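Long-range contact in acetyltransferase, GNAT family (Enterococcus faecalis, PDB 1U6M), which probably transfers an acyl group, most likely acetyl from acetyl-CoA as in other GNAT-family enzymes, to an acceptor substrate: residues P50-Y62 and I71-I83. Sequence-based numbering, arbitrary orientation.
Sequences PTYRYGYQRILVY and IAVGYPAEDEKII
The antiparallel hairpin of strands 59-64 and 67-76 in the GNAT sheet pairs Leu-60 with Ala-72, and beyond its open end the loop 51-55 meets the segment 77-83, which starts with a 3-10 turn. Leu-60 N gives a nearly straight bond to Ala-72 O (2.9 Å), and Ala-72 N returns one to Leu-60 O. The ladder frays at Gly-74, whose N-H reaches Arg-58 O only weakly; a water also donates to that carbonyl. On the face toward helix 12-25, Ile-59 lies beside Val-73, CG1 to CG2 3.9 Å, while its CG2 branch packs on Ile-71 CB.

Just before strand 59-64, Arg-58 runs extended from CG to NE between the two segments. Its NH1 meets Asp-79 OD2 at 3.0 Å on the anti side of the carboxylate, the two planes 58° apart, in a salt bridge that NH2 joins weakly. NH2 also gives a bond to Thr-51 O (3.0 Å) in the guanidinium plane, though it stands above the plane of that carbonyl. Separate waters accept from NH1 and NH2 and donate to Gly-74 O and, weakly, Asp-79 OD2.

Deeper in, Arg-53 N donates to Ile-83 O at 2.8 Å. The Arg-53 chain, bent at chi3 (-70°), lays its guanidinium against Ile-83, whose CD1 sits over the centre of one face, 3.4 Å from CZ. That guanidinium forms salt bridges with Asp-84 and Asp-116; Asp-116 also takes a hydrogen bond from Tyr-75 OH.

The two arginines thus join the segments differently: Arg-58 through a partly hydrated polar network, Arg-53 through its backbone N-H and the apolar cover of Ile-83, while its buried charge, probably stabilised by both aspartates, ties this end to strand 112-120.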
ATOM      1  N   PRO A  50       0.549  13.943  -4.859  1.00 29.20           N
ATOM      2  CA  PRO A  50      -0.303  13.893  -3.652  1.00 27.92           C
ATOM      3  C   PRO A  50      -1.337  12.762  -3.621  1.00 27.19           C
ATOM      4  O   PRO A  50      -1.561  12.128  -2.535  1.00 25.63           O
ATOM      5  CB  PRO A  50      -1.028  15.239  -3.718  1.00 28.50           C
ATOM      6  CG  PRO A  50       0.060  16.181  -4.295  1.00 28.87           C
ATOM      7  CD  PRO A  50       0.599  15.321  -5.430  1.00 29.43           C
ATOM      8  N   THR A  51      -1.927  12.522  -4.803  1.00 25.85           N
ATOM      9  CA  THR A  51      -3.007  11.552  -5.031  1.00 24.93           C
ATOM     10  C   THR A  51      -2.543  10.150  -5.468  1.00 23.34           C
ATOM     11  O   THR A  51      -3.357   9.215  -5.533  1.00 24.45           O
ATOM     12  CB  THR A  51      -4.041  12.048  -6.094  1.00 25.50           C
ATOM     13  OG1 THR A  51      -3.459  12.032  -7.386  1.00 27.35           O
ATOM     14  CG2 THR A  51      -4.543  13.493  -5.827  1.00 27.62           C
ATOM     15  N   TYR A  52      -1.266   9.968  -5.755  1.00 20.59           N
ATOM     16  CA  TYR A  52      -0.799   8.635  -6.173  1.00 18.95           C
ATOM     17  C   TYR A  52      -1.015   7.571  -5.063  1.00 18.82           C
ATOM     18  O   TYR A  52      -0.874   7.874  -3.861  1.00 18.43           O
ATOM     19  CB  TYR A  52       0.669   8.694  -6.624  1.00 17.74           C
ATOM     20  CG  TYR A  52       1.184   7.364  -7.108  1.00 17.40           C
ATOM     21  CD1 TYR A  52       0.472   6.645  -8.095  1.00 15.91           C
ATOM     22  CD2 TYR A  52       2.399   6.824  -6.615  1.00 16.63           C
ATOM     23  CE1 TYR A  52       0.902   5.394  -8.525  1.00 14.39           C
ATOM     24  CE2 TYR A  52       2.849   5.547  -7.065  1.00 17.37           C
ATOM     25  CZ  TYR A  52       2.078   4.861  -8.034  1.00 16.59           C
ATOM     26  OH  TYR A  52       2.475   3.620  -8.503  1.00 18.47           O
ATOM     27  N   ARG A  53      -1.378   6.353  -5.479  1.00 18.29           N
ATOM     28  CA  ARG A  53      -1.452   5.177  -4.618  1.00 18.01           C
ATOM     29  C   ARG A  53      -0.334   5.145  -3.546  1.00 18.36           C
ATOM     30  O   ARG A  53      -0.595   4.970  -2.347  1.00 17.56           O
ATOM     31  CB  ARG A  53      -1.396   3.923  -5.459  1.00 17.07           C
ATOM     32  CG  ARG A  53      -1.639   2.649  -4.633  1.00 19.18           C
ATOM     33  CD  ARG A  53      -1.489   1.411  -5.545  1.00 20.93           C
ATOM     34  NE  ARG A  53      -2.603   1.316  -6.506  1.00 19.71           N
ATOM     35  CZ  ARG A  53      -3.727   0.621  -6.273  1.00 21.90           C
ATOM     36  NH1 ARG A  53      -3.910  -0.034  -5.137  1.00 19.81           N
ATOM     37  NH2 ARG A  53      -4.697   0.588  -7.173  1.00 23.36           N
ATOM     38  N   TYR A  54       0.896   5.350  -3.989  1.00 18.68           N
ATOM     39  CA  TYR A  54       2.046   5.360  -3.127  1.00 19.34           C
ATOM     40  C   TYR A  54       2.623   6.730  -3.026  1.00 20.22           C
ATOM     41  O   TYR A  54       3.828   6.850  -2.897  1.00 20.58           O
ATOM     42  CB  TYR A  54       3.128   4.377  -3.670  1.00 19.37           C
ATOM     43  CG  TYR A  54       2.590   2.971  -3.813  1.00 19.75           C
ATOM     44  CD1 TYR A  54       2.183   2.229  -2.695  1.00 20.86           C
ATOM     45  CD2 TYR A  54       2.478   2.360  -5.051  1.00 20.87           C
ATOM     46  CE1 TYR A  54       1.671   0.898  -2.830  1.00 17.59           C
ATOM     47  CE2 TYR A  54       1.944   1.046  -5.168  1.00 21.34           C
ATOM     48  CZ  TYR A  54       1.558   0.354  -4.055  1.00 18.56           C
ATOM     49  OH  TYR A  54       1.059  -0.924  -4.173  1.00 23.92           O
ATOM     50  N   GLY A  55       1.790   7.769  -3.128  1.00 21.43           N
ATOM     51  CA  GLY A  55       2.234   9.128  -2.888  1.00 22.27           C
ATOM     52  C   GLY A  55       2.746   9.220  -1.465  1.00 23.34           C
ATOM     53  O   GLY A  55       2.162   8.598  -0.578  1.00 23.13           O
ATOM     54  N   TYR A  56       3.813   9.985  -1.217  1.00 24.35           N
ATOM     55  CA  TYR A  56       4.305  10.117   0.177  1.00 26.01           C
ATOM     56  C   TYR A  56       3.225  10.540   1.169  1.00 26.01           C
ATOM     57  O   TYR A  56       3.200  10.091   2.279  1.00 26.51           O
ATOM     58  CB  TYR A  56       5.580  10.953   0.313  1.00 27.11           C
ATOM     59  CG  TYR A  56       5.362  12.421   0.089  1.00 27.03           C
ATOM     60  CD1 TYR A  56       5.010  13.257   1.135  1.00 26.52           C
ATOM     61  CD2 TYR A  56       5.568  12.982  -1.168  1.00 28.97           C
ATOM     62  CE1 TYR A  56       4.821  14.616   0.936  1.00 30.24           C
ATOM     63  CE2 TYR A  56       5.362  14.342  -1.399  1.00 29.81           C
ATOM     64  CZ  TYR A  56       4.990  15.154  -0.342  1.00 29.54           C
ATOM     65  OH  TYR A  56       4.774  16.520  -0.551  1.00 31.55           O
ATOM     66  N   GLN A  57       2.275  11.343   0.741  1.00 26.83           N
ATOM     67  CA  GLN A  57       1.239  11.806   1.629  1.00 26.73           C
ATOM     68  C   GLN A  57       0.285  10.716   2.118  1.00 25.32           C
ATOM     69  O   GLN A  57      -0.492  10.932   3.047  1.00 25.09           O
ATOM     70  CB  GLN A  57       0.509  12.939   0.964  1.00 27.79           C
ATOM     71  CG  GLN A  57       1.384  14.152   0.977  1.00 34.33           C
ATOM     72  CD  GLN A  57       0.823  15.301   0.168  1.00 44.73           C
ATOM     73  OE1 GLN A  57       1.602  16.043  -0.470  1.00 49.21           O
ATOM     74  NE2 GLN A  57      -0.531  15.486   0.193  1.00 45.94           N
ATOM     75  N   ARG A  58       0.335   9.558   1.470  1.00 23.36           N
ATOM     76  CA  ARG A  58      -0.539   8.441   1.795  1.00 21.91           C
ATOM     77  C   ARG A  58       0.183   7.438   2.674  1.00 20.72           C
ATOM     78  O   ARG A  58      -0.405   6.413   3.071  1.00 21.34           O
ATOM     79  CB  ARG A  58      -0.978   7.749   0.484  1.00 21.86           C
ATOM     80  CG  ARG A  58      -1.796   8.622  -0.412  1.00 20.67           C
ATOM     81  CD  ARG A  58      -2.693   7.742  -1.282  1.00 21.52           C
ATOM     82  NE  ARG A  58      -3.421   8.467  -2.346  1.00 23.43           N
ATOM     83  CZ  ARG A  58      -4.563   9.155  -2.162  1.00 22.71           C
ATOM     84  NH1 ARG A  58      -5.097   9.268  -0.950  1.00 20.44           N
ATOM     85  NH2 ARG A  58      -5.191   9.715  -3.196  1.00 19.85           N
ATOM     86  N   ILE A  59       1.445   7.722   2.970  1.00 19.18           N
ATOM     87  CA  ILE A  59       2.339   6.749   3.565  1.00 19.12           C
ATOM     88  C   ILE A  59       2.874   7.080   5.003  1.00 19.87           C
ATOM     89  O   ILE A  59       3.350   8.210   5.318  1.00 19.08           O
ATOM     90  CB  ILE A  59       3.548   6.447   2.624  1.00 18.67           C
ATOM     91  CG1 ILE A  59       3.027   5.924   1.270  1.00 20.27           C
ATOM     92  CG2 ILE A  59       4.466   5.431   3.255  1.00 15.57           C
ATOM     93  CD1 ILE A  59       4.096   5.540   0.257  1.00 18.56           C
ATOM     94  N   LEU A  60       2.853   6.043   5.831  1.00 19.44           N
ATOM     95  CA  LEU A  60       3.508   6.087   7.135  1.00 20.67           C
ATOM     96  C   LEU A  60       4.791   5.287   7.081  1.00 21.16           C
ATOM     97  O   LEU A  60       4.799   4.162   6.566  1.00 20.25           O
ATOM     98  CB  LEU A  60       2.572   5.523   8.218  1.00 21.42           C
ATOM     99  CG  LEU A  60       2.640   5.969   9.670  1.00 23.10           C
ATOM    100  CD1 LEU A  60       2.479   7.485   9.862  1.00 23.35           C
ATOM    101  CD2 LEU A  60       1.558   5.238  10.325  1.00 23.82           C
ATOM    102  N   VAL A  61       5.871   5.850   7.626  1.00 21.98           N
ATOM    103  CA  VAL A  61       7.196   5.206   7.548  1.00 22.52           C
ATOM    104  C   VAL A  61       7.566   4.659   8.918  1.00 23.65           C
ATOM    105  O   VAL A  61       7.321   5.311   9.947  1.00 24.19           O
ATOM    106  CB  VAL A  61       8.282   6.274   7.012  1.00 22.65           C
ATOM    107  CG1 VAL A  61       9.685   5.883   7.332  1.00 22.38           C
ATOM    108  CG2 VAL A  61       8.158   6.455   5.510  1.00 19.66           C
ATOM    109  N   TYR A  62       8.143   3.461   8.966  1.00 25.42           N
ATOM    110  CA  TYR A  62       8.865   3.022  10.167  1.00 25.26           C
ATOM    111  C   TYR A  62      10.377   3.137   9.993  1.00 25.37           C
ATOM    112  O   TYR A  62      10.958   2.417   9.205  1.00 25.85           O
ATOM    113  CB  TYR A  62       8.519   1.596  10.527  1.00 25.61           C
ATOM    114  CG  TYR A  62       9.018   1.206  11.898  1.00 26.69           C
ATOM    115  CD1 TYR A  62      10.333   0.754  12.096  1.00 26.36           C
ATOM    116  CD2 TYR A  62       8.191   1.320  13.001  1.00 28.33           C
ATOM    117  CE1 TYR A  62      10.795   0.387  13.342  1.00 24.56           C
ATOM    118  CE2 TYR A  62       8.643   0.990  14.255  1.00 29.38           C
ATOM    119  CZ  TYR A  62       9.928   0.507  14.404  1.00 28.63           C
ATOM    120  OH  TYR A  62      10.318   0.163  15.663  1.00 29.70           O
ATOM    121  N   ILE A  71       6.780   0.494   5.363  1.00 17.34           N
ATOM    122  CA  ILE A  71       5.803   1.525   5.078  1.00 14.74           C
ATOM    123  C   ILE A  71       4.397   0.924   5.232  1.00 14.61           C
ATOM    124  O   ILE A  71       4.192  -0.255   5.001  1.00 14.35           O
ATOM    125  CB  ILE A  71       6.005   2.107   3.640  1.00 15.29           C
ATOM    126  CG1 ILE A  71       5.742   1.057   2.525  1.00 12.97           C
ATOM    127  CG2 ILE A  71       7.372   2.830   3.539  1.00 13.69           C
ATOM    128  CD1 ILE A  71       5.985   1.608   1.094  1.00 13.02           C
ATOM    129  N   ALA A  72       3.448   1.748   5.638  1.00 13.99           N
ATOM    130  CA  ALA A  72       2.043   1.399   5.678  1.00 14.54           C
ATOM    131  C   ALA A  72       1.423   2.399   4.744  1.00 16.36           C
ATOM    132  O   ALA A  72       1.660   3.620   4.891  1.00 18.35           O
ATOM    133  CB  ALA A  72       1.476   1.604   7.062  1.00 11.97           C
ATOM    134  N   VAL A  73       0.635   1.902   3.802  1.00 17.51           N
ATOM    135  CA  VAL A  73       0.022   2.691   2.708  1.00 18.33           C
ATOM    136  C   VAL A  73      -1.507   2.460   2.645  1.00 19.12           C
ATOM    137  O   VAL A  73      -1.955   1.299   2.685  1.00 20.55           O
ATOM    138  CB  VAL A  73       0.548   2.270   1.301  1.00 17.83           C
ATOM    139  CG1 VAL A  73       0.013   3.310   0.221  1.00 16.65           C
ATOM    140  CG2 VAL A  73       2.055   2.193   1.320  1.00 14.96           C
ATOM    141  N   GLY A  74      -2.279   3.549   2.567  1.00 18.21           N
ATOM    142  CA  GLY A  74      -3.719   3.449   2.522  1.00 17.64           C
ATOM    143  C   GLY A  74      -4.368   4.791   2.160  1.00 18.15           C
ATOM    144  O   GLY A  74      -3.669   5.828   2.059  1.00 16.79           O
ATOM    145  N   TYR A  75      -5.704   4.783   2.007  1.00 17.31           N
ATOM    146  CA  TYR A  75      -6.403   5.938   1.446  1.00 17.92           C
ATOM    147  C   TYR A  75      -7.878   5.788   1.778  1.00 18.63           C
ATOM    148  O   TYR A  75      -8.363   4.631   1.953  1.00 18.78           O
ATOM    149  CB  TYR A  75      -6.191   6.056  -0.112  1.00 18.72           C
ATOM    150  CG  TYR A  75      -6.134   4.709  -0.823  1.00 18.01           C
ATOM    151  CD1 TYR A  75      -7.315   4.015  -1.158  1.00 18.79           C
ATOM    152  CD2 TYR A  75      -4.893   4.112  -1.137  1.00 18.16           C
ATOM    153  CE1 TYR A  75      -7.258   2.712  -1.758  1.00 18.93           C
ATOM    154  CE2 TYR A  75      -4.835   2.823  -1.743  1.00 18.16           C
ATOM    155  CZ  TYR A  75      -6.012   2.150  -2.041  1.00 19.19           C
ATOM    156  OH  TYR A  75      -5.949   0.884  -2.624  1.00 24.72           O
ATOM    157  N   PRO A  76      -8.614   6.930   1.835  1.00 19.09           N
ATOM    158  CA  PRO A  76     -10.125   6.853   1.827  1.00 19.71           C
ATOM    159  C   PRO A  76     -10.605   5.997   0.682  1.00 20.78           C
ATOM    160  O   PRO A  76     -10.084   6.127  -0.381  1.00 22.21           O
ATOM    161  CB  PRO A  76     -10.569   8.287   1.619  1.00 18.66           C
ATOM    162  CG  PRO A  76      -9.353   9.136   2.288  1.00 19.92           C
ATOM    163  CD  PRO A  76      -8.090   8.315   1.963  1.00 18.66           C
ATOM    164  N   ALA A  77     -11.576   5.110   0.901  1.00 22.87           N
ATOM    165  CA  ALA A  77     -12.165   4.263  -0.171  1.00 24.48           C
ATOM    166  C   ALA A  77     -12.612   5.029  -1.440  1.00 25.97           C
ATOM    167  O   ALA A  77     -12.550   4.493  -2.554  1.00 26.48           O
ATOM    168  CB  ALA A  77     -13.322   3.487   0.370  1.00 24.39           C
ATOM    169  N   GLU A  78     -13.120   6.250  -1.271  1.00 26.74           N
ATOM    170  CA  GLU A  78     -13.562   7.037  -2.453  1.00 27.51           C
ATOM    171  C   GLU A  78     -12.412   7.438  -3.386  1.00 27.78           C
ATOM    172  O   GLU A  78     -12.693   7.868  -4.492  1.00 28.06           O
ATOM    173  CB  GLU A  78     -14.391   8.267  -2.036  1.00 26.83           C
ATOM    174  CG  GLU A  78     -13.636   9.289  -1.187  1.00 29.96           C
ATOM    175  CD  GLU A  78     -13.620   8.976   0.312  1.00 34.28           C
ATOM    176  OE1 GLU A  78     -13.256   9.911   1.075  1.00 36.56           O
ATOM    177  OE2 GLU A  78     -13.929   7.818   0.739  1.00 36.47           O
ATOM    178  N   ASP A  79     -11.146   7.244  -2.956  1.00 27.47           N
ATOM    179  CA  ASP A  79      -9.946   7.632  -3.749  1.00 27.45           C
ATOM    180  C   ASP A  79      -9.471   6.520  -4.652  1.00 26.97           C
ATOM    181  O   ASP A  79      -8.541   6.702  -5.398  1.00 27.04           O
ATOM    182  CB  ASP A  79      -8.740   8.016  -2.869  1.00 27.65           C
ATOM    183  CG  ASP A  79      -8.902   9.341  -2.180  1.00 29.46           C
ATOM    184  OD1 ASP A  79      -9.916   9.977  -2.431  1.00 31.96           O
ATOM    185  OD2 ASP A  79      -8.035   9.753  -1.357  1.00 31.42           O
ATOM    186  N   GLU A  80     -10.110   5.365  -4.589  1.00 27.80           N
ATOM    187  CA  GLU A  80      -9.610   4.180  -5.289  1.00 28.56           C
ATOM    188  C   GLU A  80      -9.543   4.225  -6.835  1.00 28.51           C
ATOM    189  O   GLU A  80      -8.789   3.453  -7.485  1.00 27.83           O
ATOM    190  CB  GLU A  80     -10.420   2.946  -4.893  1.00 29.18           C
ATOM    191  CG  GLU A  80      -9.481   1.710  -5.070  1.00 35.95           C
ATOM    192  CD  GLU A  80     -10.143   0.362  -4.916  1.00 40.73           C
ATOM    193  OE1 GLU A  80      -9.400  -0.651  -5.051  1.00 44.30           O
ATOM    194  OE2 GLU A  80     -11.384   0.323  -4.658  1.00 45.46           O
ATOM    195  N   LYS A  81     -10.365   5.077  -7.420  1.00 27.94           N
ATOM    196  CA  LYS A  81     -10.431   5.133  -8.846  1.00 29.02           C
ATOM    197  C   LYS A  81      -9.437   6.177  -9.411  1.00 27.90           C
ATOM    198  O   LYS A  81      -9.148   6.163 -10.590  1.00 29.24           O
ATOM    199  CB  LYS A  81     -11.882   5.410  -9.274  1.00 29.45           C
ATOM    200  CG  LYS A  81     -12.611   4.174  -9.769  1.00 33.24           C
ATOM    201  CD  LYS A  81     -13.192   3.322  -8.711  1.00 38.15           C
ATOM    202  CE  LYS A  81     -13.747   2.055  -9.385  1.00 42.02           C
ATOM    203  NZ  LYS A  81     -14.749   1.210  -8.603  1.00 43.96           N
ATOM    204  N   ILE A  82      -8.917   7.060  -8.578  1.00 26.38           N
ATOM    205  CA  ILE A  82      -8.001   8.084  -9.028  1.00 26.49           C
ATOM    206  C   ILE A  82      -6.505   7.840  -8.700  1.00 26.98           C
ATOM    207  O   ILE A  82      -5.650   8.669  -9.095  1.00 27.66           O
ATOM    208  CB  ILE A  82      -8.455   9.541  -8.606  1.00 26.59           C
ATOM    209  CG1 ILE A  82      -8.600   9.720  -7.080  1.00 28.58           C
ATOM    210  CG2 ILE A  82      -9.773   9.872  -9.220  1.00 25.57           C
ATOM    211  CD1 ILE A  82      -7.416  10.468  -6.409  1.00 29.72           C
ATOM    212  N   ILE A  83      -6.180   6.722  -8.014  1.00 25.97           N
ATOM    213  CA  ILE A  83      -4.853   6.557  -7.366  1.00 24.52           C
ATOM    214  C   ILE A  83      -3.678   6.168  -8.305  1.00 24.57           C
ATOM    215  O   ILE A  83      -2.506   6.481  -8.050  1.00 22.95           O
ATOM    216  CB  ILE A  83      -4.919   5.605  -6.077  1.00 24.40           C
ATOM    217  CG1 ILE A  83      -5.589   4.272  -6.420  1.00 21.04           C
ATOM    218  CG2 ILE A  83      -5.507   6.399  -4.829  1.00 23.04           C
ATOM    219  CD1 ILE A  83      -5.606   3.266  -5.301  1.00 21.14           C
TER
HETATM  220  O   HOH W   1      -5.067  11.238  -9.130  1.00 38.56           O
HETATM  221  O   HOH W   2      -0.683   5.808   5.817  1.00 22.21           O
HETATM  222  O   HOH W   3      -6.847  11.810  -3.114  1.00 25.42           O
HETATM  223  O   HOH W   4      -4.396   8.948   1.731  1.00 30.75           O